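PDB 6A34: putative methylthioribose-1-phosphate isomerase, which probably catalyses the interconversion of 5-methylthioribose 1-phosphate and 5-methylthioribulose 1-phosphate in the methionine salvage pathway. Local coordinates for residues F68-Y73 against E94-T99; K115-H120 against R130-E135. All blocks are in the same frame, centred on the assembly; numbering follows the deposited sequence.

Contact 1. Residues F68-Y73 against E94-T99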
loop_
_atom_site.group_PDB
_atom_site.type_symbol
_atom_site.label_atom_id
_atom_site.label_comp_id
_atom_site.label_asym_id
_atom_site.label_seq_id
_atom_site.Cartn_x
_atom_site.Cartn_y
_atom_site.Cartn_z
ATOM N N PHE A 68 35.310 6.360 1.337
ATOM C CA PHE A 68 35.759 7.752 1.372
ATOM C C PHE A 68 36.073 8.211 2.794
ATOM O O PHE A 68 36.725 9.209 2.959
ATOM C CB PHE A 68 34.729 8.679 0.736
ATOM C CG PHE A 68 34.716 8.586 -0.764
ATOM C CD1 PHE A 68 35.894 8.458 -1.476
ATOM C CD2 PHE A 68 33.528 8.642 -1.463
ATOM C CE1 PHE A 68 35.884 8.397 -2.855
ATOM C CE2 PHE A 68 33.521 8.556 -2.842
ATOM C CZ PHE A 68 34.692 8.426 -3.534
ATOM N N GLY A 69 35.559 7.496 3.803
ATOM C CA GLY A 69 35.921 7.741 5.196
ATOM C C GLY A 69 37.371 7.386 5.480
ATOM O O GLY A 69 38.031 8.054 6.286
ATOM N N LEU A 70 37.870 6.339 4.816
ATOM C CA LEU A 70 39.285 5.983 4.905
ATOM C C LEU A 70 40.159 6.940 4.088
ATOM O O LEU A 70 41.250 7.251 4.493
ATOM C CB LEU A 70 39.454 4.534 4.457
ATOM C CG LEU A 70 38.766 3.525 5.381
ATOM C CD1 LEU A 70 38.852 2.139 4.800
ATOM C CD2 LEU A 70 39.382 3.559 6.777
ATOM N N ALA A 71 39.687 7.354 2.912
ATOM C CA ALA A 71 40.370 8.364 2.107
ATOM C C ALA A 71 40.545 9.623 2.962
ATOM O O ALA A 71 41.647 10.150 3.071
ATOM C CB ALA A 71 39.586 8.663 0.856
ATOM N N LEU A 72 39.452 10.053 3.598
ATOM C CA LEU A 72 39.461 11.207 4.478
ATOM C C LEU A 72 40.512 10.988 5.576
ATOM O O LEU A 72 41.336 11.869 5.836
ATOM C CB LEU A 72 38.070 11.451 5.067
ATOM C CG LEU A 72 37.976 12.637 6.024
ATOM C CD1 LEU A 72 38.063 13.950 5.273
ATOM C CD2 LEU A 72 36.694 12.607 6.821
ATOM N N TYR A 73 40.514 9.801 6.177
ATOM C CA TYR A 73 41.487 9.489 7.189
ATOM C C TYR A 73 42.900 9.686 6.628
ATOM O O TYR A 73 43.760 10.270 7.293
ATOM C CB TYR A 73 41.345 8.067 7.730
ATOM C CG TYR A 73 42.511 7.734 8.611
ATOM C CD1 TYR A 73 42.631 8.298 9.877
ATOM C CD2 TYR A 73 43.540 6.941 8.135
ATOM C CE1 TYR A 73 43.757 8.072 10.662
ATOM C CE2 TYR A 73 44.668 6.706 8.905
ATOM C CZ TYR A 73 44.778 7.273 10.168
ATOM O OH TYR A 73 45.898 7.006 10.889
ATOM N N GLU A 94 37.746 0.167 11.828
ATOM C CA GLU A 94 36.857 -0.392 12.843
ATOM C C GLU A 94 35.668 0.533 13.117
ATOM O O GLU A 94 34.549 0.058 13.241
ATOM C CB GLU A 94 37.600 -0.653 14.157
ATOM C CG GLU A 94 38.454 -1.904 14.122
ATOM C CD GLU A 94 37.665 -3.193 13.959
ATOM O OE1 GLU A 94 38.033 -4.000 13.071
ATOM O OE2 GLU A 94 36.679 -3.387 14.719
ATOM N N ILE A 95 35.915 1.833 13.259
ATOM C CA ILE A 95 34.838 2.782 13.486
ATOM C C ILE A 95 33.804 2.677 12.349
ATOM O O ILE A 95 32.593 2.676 12.575
ATOM C CB ILE A 95 35.411 4.198 13.657
ATOM C CG1 ILE A 95 36.127 4.336 15.008
ATOM C CG2 ILE A 95 34.330 5.253 13.486
ATOM C CD1 ILE A 95 36.770 5.705 15.273
ATOM N N LEU A 96 34.277 2.540 11.113
ATOM C CA LEU A 96 33.406 2.576 9.965
ATOM C C LEU A 96 32.718 1.213 9.766
ATOM O O LEU A 96 31.563 1.141 9.265
ATOM C CB LEU A 96 34.242 3.001 8.753
ATOM C CG LEU A 96 34.710 4.456 8.791
ATOM C CD1 LEU A 96 35.872 4.702 7.848
ATOM C CD2 LEU A 96 33.550 5.385 8.477
ATOM N N LYS A 97 33.418 0.141 10.153
ATOM C CA LYS A 97 32.909 -1.220 10.046
ATOM C C LYS A 97 31.637 -1.365 10.896
ATOM O O LYS A 97 30.654 -1.956 10.435
ATOM C CB LYS A 97 33.988 -2.217 10.480
ATOM C CG LYS A 97 33.727 -3.665 10.098
ATOM C CD LYS A 97 34.691 -4.623 10.746
ATOM C CE LYS A 97 34.715 -5.962 10.043
ATOM N NZ LYS A 97 35.990 -6.684 10.273
ATOM N N ASN A 98 31.656 -0.778 12.104
ATOM C CA ASN A 98 30.644 -0.977 13.159
ATOM C C ASN A 98 29.586 0.138 13.114
ATOM O O ASN A 98 29.216 0.702 14.134
ATOM C CB ASN A 98 31.314 -1.075 14.534
ATOM C CG ASN A 98 32.453 -2.078 14.560
ATOM O OD1 ASN A 98 33.549 -1.772 15.031
ATOM N ND2 ASN A 98 32.223 -3.274 14.041
ATOM N N THR A 99 29.114 0.472 11.914
ATOM C CA THR A 99 28.016 1.416 11.766
ATOM C C THR A 99 26.739 0.606 11.528
ATOM O O THR A 99 25.793 0.670 12.309
ATOM C CB THR A 99 28.310 2.441 10.665
ATOM O OG1 THR A 99 28.848 1.745 9.541
ATOM C CG2 THR A 99 29.260 3.530 11.118
#

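Contact 2. Residues K115-H120 against R130-E135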
loop_
_atom_site.group_PDB
_atom_site.type_symbol
_atom_site.label_atom_id
_atom_site.label_comp_id
_atom_site.label_asym_id
_atom_site.label_seq_id
_atom_site.Cartn_x
_atom_site.Cartn_y
_atom_site.Cartn_z
ATOM N N LYS A 115 42.754 -4.543 2.728
ATOM C CA LYS A 115 43.563 -5.596 2.122
ATOM C C LYS A 115 44.639 -4.973 1.222
ATOM O O LYS A 115 45.761 -5.441 1.191
ATOM C CB LYS A 115 42.714 -6.570 1.290
ATOM C CG LYS A 115 43.200 -8.019 1.232
ATOM C CD LYS A 115 44.658 -8.228 1.662
ATOM C CE LYS A 115 45.044 -9.666 1.943
ATOM N NZ LYS A 115 45.826 -10.239 0.820
ATOM N N LEU A 116 44.288 -3.936 0.461
ATOM C CA LEU A 116 45.270 -3.215 -0.393
ATOM C C LEU A 116 46.403 -2.612 0.466
ATOM O O LEU A 116 47.549 -2.670 0.080
ATOM C CB LEU A 116 44.534 -2.127 -1.177
ATOM C CG LEU A 116 45.376 -1.325 -2.153
ATOM C CD1 LEU A 116 45.676 -2.154 -3.389
ATOM C CD2 LEU A 116 44.678 -0.027 -2.525
ATOM N N VAL A 117 46.062 -2.069 1.636
ATOM C CA VAL A 117 47.003 -1.384 2.515
ATOM C C VAL A 117 47.986 -2.384 3.152
ATOM O O VAL A 117 49.177 -2.091 3.198
ATOM C CB VAL A 117 46.253 -0.599 3.600
ATOM C CG1 VAL A 117 47.179 -0.160 4.716
ATOM C CG2 VAL A 117 45.502 0.575 3.011
ATOM N N GLU A 118 47.482 -3.538 3.633
ATOM C CA GLU A 118 48.298 -4.682 4.163
ATOM C C GLU A 118 49.281 -5.249 3.111
ATOM O O GLU A 118 50.411 -5.640 3.411
ATOM C CB GLU A 118 47.359 -5.787 4.641
ATOM C CG GLU A 118 46.502 -5.379 5.837
ATOM C CD GLU A 118 45.595 -6.459 6.414
ATOM O OE1 GLU A 118 45.270 -7.434 5.688
ATOM O OE2 GLU A 118 45.222 -6.326 7.604
ATOM N N GLU A 119 48.831 -5.298 1.862
ATOM C CA GLU A 119 49.611 -5.738 0.732
ATOM C C GLU A 119 50.725 -4.719 0.403
ATOM O O GLU A 119 51.731 -5.043 -0.228
ATOM C CB GLU A 119 48.649 -5.893 -0.444
ATOM C CG GLU A 119 49.194 -6.711 -1.592
ATOM C CD GLU A 119 48.683 -8.141 -1.595
ATOM O OE1 GLU A 119 47.451 -8.331 -1.394
ATOM O OE2 GLU A 119 49.514 -9.060 -1.792
ATOM N N HIS A 120 50.513 -3.452 0.768
ATOM C CA HIS A 120 51.419 -2.384 0.394
ATOM C C HIS A 120 52.021 -1.740 1.655
ATOM O O HIS A 120 52.526 -0.641 1.589
ATOM C CB HIS A 120 50.673 -1.391 -0.511
ATOM C CG HIS A 120 50.449 -1.896 -1.893
ATOM N ND1 HIS A 120 51.220 -1.486 -2.957
ATOM C CD2 HIS A 120 49.556 -2.779 -2.393
ATOM C CE1 HIS A 120 50.810 -2.093 -4.054
ATOM N NE2 HIS A 120 49.798 -2.899 -3.734
ATOM N N ARG A 130 48.274 7.524 -1.083
ATOM C CA ARG A 130 47.828 7.723 -2.458
ATOM C C ARG A 130 46.889 6.579 -2.867
ATOM O O ARG A 130 45.888 6.808 -3.531
ATOM C CB ARG A 130 48.991 7.764 -3.457
ATOM C CG ARG A 130 48.610 8.271 -4.845
ATOM C CD ARG A 130 49.704 8.132 -5.900
ATOM N NE ARG A 130 50.054 6.742 -6.131
ATOM C CZ ARG A 130 49.305 5.860 -6.796
ATOM N NH1 ARG A 130 48.209 6.257 -7.429
ATOM N NH2 ARG A 130 49.664 4.585 -6.823
ATOM N N LEU A 131 47.275 5.359 -2.492
ATOM C CA LEU A 131 46.604 4.146 -2.859
ATOM C C LEU A 131 45.195 4.092 -2.237
ATOM O O LEU A 131 44.239 3.720 -2.919
ATOM C CB LEU A 131 47.444 2.958 -2.401
ATOM C CG LEU A 131 48.593 2.580 -3.329
ATOM C CD1 LEU A 131 49.519 1.603 -2.632
ATOM C CD2 LEU A 131 48.090 2.015 -4.641
ATOM N N ILE A 132 45.094 4.450 -0.956
ATOM C CA ILE A 132 43.834 4.439 -0.249
ATOM C C ILE A 132 42.847 5.362 -0.954
ATOM O O ILE A 132 41.710 4.989 -1.154
ATOM C CB ILE A 132 44.014 4.896 1.206
ATOM C CG1 ILE A 132 44.753 3.851 2.039
ATOM C CG2 ILE A 132 42.674 5.276 1.823
ATOM C CD1 ILE A 132 45.252 4.399 3.349
ATOM N N VAL A 133 43.290 6.589 -1.258
ATOM C CA VAL A 133 42.415 7.583 -1.820
ATOM C C VAL A 133 41.965 7.081 -3.201
ATOM O O VAL A 133 40.760 7.176 -3.564
ATOM C CB VAL A 133 43.080 8.975 -1.891
ATOM C CG1 VAL A 133 42.258 9.959 -2.725
ATOM C CG2 VAL A 133 43.367 9.540 -0.502
ATOM N N GLN A 134 42.928 6.544 -3.959
ATOM C CA GLN A 134 42.678 6.094 -5.294
ATOM C C GLN A 134 41.618 4.974 -5.268
ATOM O O GLN A 134 40.716 4.973 -6.090
ATOM C CB GLN A 134 43.976 5.628 -5.961
ATOM C CG GLN A 134 43.763 5.004 -7.334
ATOM C CD GLN A 134 45.057 4.644 -8.023
ATOM O OE1 GLN A 134 45.564 5.386 -8.863
ATOM N NE2 GLN A 134 45.598 3.494 -7.668
ATOM N N GLU A 135 41.797 4.013 -4.362
ATOM C CA GLU A 135 40.899 2.922 -4.163
ATOM C C GLU A 135 39.471 3.404 -3.848
ATOM O O GLU A 135 38.535 2.838 -4.392
ATOM C CB GLU A 135 41.388 2.001 -3.044
ATOM C CG GLU A 135 41.016 0.544 -3.272
ATOM C CD GLU A 135 41.444 -0.061 -4.607
ATOM O OE1 GLU A 135 42.257 0.573 -5.318
ATOM O OE2 GLU A 135 40.974 -1.186 -4.929
#

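Contact 1. Residues F68-Y73 against E94-T99
Leu70 and Leu96 share one first torsion: each sets CG opposite its own carbonyl carbon and beside the backbone N (chi1 -65° and -69°). In Leu96 an extended second torsion (161°) then sends CD1 out toward the other helix, while Leu70 meets it with its other methyl, CD2. The two side chains pass each other heading opposite ways. Leu96 does most of the reaching. Its CD1 rests 3.8 Å from Leu70 CD2 and 4.0 Å from Leu70 CG, touching that side chain along its flank. The same methyl presses onto the bare backbone of Gly69, lying 3.9 Å from Gly69 C. With no CB on Gly69 in the way, the Leu96 branch settles directly against the main chain, and the CA atoms of Gly69 and Leu96 stand 7.5 Å apart. The two segments belong to successive helices, 59-76 and 82-97, a helical hairpin whose arms run in opposite senses within the all-helical part of this eIF-2B-like fold. On the Leu70 side, Leu110 and Ile113 of helix 104-119 pack against the leucine. Where helix 82-97 gives out, Thr99 OG1 donates a 2.8 Å hydrogen bond to Leu96 O.

Contact 2. Residues K115-H120 against R130-E135
Leu116 meets Glu135 with a single methyl, CD2, and the glutamate lays its length along that methyl. From the backbone outward, Glu135 CB is 3.9 Å from Leu116 CD2. The chain then bends at its second torsion (chi2 54°), which keeps it beside the leucine: CG is 3.8 Å from Leu116 CD2, and CD is equally near. At the tip, OE1 sits 3.7 Å from Leu116 CD2 and has a long, weak ion pair with Lys138; OE2 forms a salt bridge with Arg112, one turn earlier on the leucine's own helix. Leu116 CD2 also touches the backbone of the facing helix, at 3.8 Å from Leu131 O.

These residues join helices 104-119 and 125-157, which are linked by a short connection and form an antiparallel hairpin; the axes of the two short helical segments come within 10.0 Å of each other, with an angle of 156° between their directions. Deeper in, Val117 and Ile132 cross obliquely, and the pair Val117 CG2 to Ile132 CG1 is tight at 3.5 Å. Both side chains also press on Phe89 of helix 82-97, which closes that side of the hairpin. Toward the connection, the side chains of Leu131 and His120 cross at about a right angle, with Leu131 CD1 3.5 Å from His120 ND1. That nitrogen is hydrogen-bonded to Asp123, within the link between the helices.

No hydrogen bond crosses directly between the two segments; their direct contacts are van der Waals ones, mostly of methyl groups. The Arg112–Glu135 salt bridge adds an ionic link between the helices just outside them, and probably helps keep the Glu135 carboxylate ionised beside its leucine neighbour.

How the contacts relate
Contact 1 is wholly buried and small, whereas contact 2 is nearly three times larger and only partly buried. Each closes a hairpin of consecutive helices, 59-76 with 82-97 and then 104-119 with 125-157, and the hairpins pack together as one helical bundle. Their centres lie 14 Å apart and they touch directly: Ile132 CG2 of contact 2 reaches to 3.6 Å from Leu70 O of contact 1. The same Phe89 that covers contact 2 also meets Leu70. Across contact 1 the touching groups are entirely apolar side chain and glycine backbone; contact 2, nearer the surface, brings a histidine and a carboxylate in among its aliphatic groups.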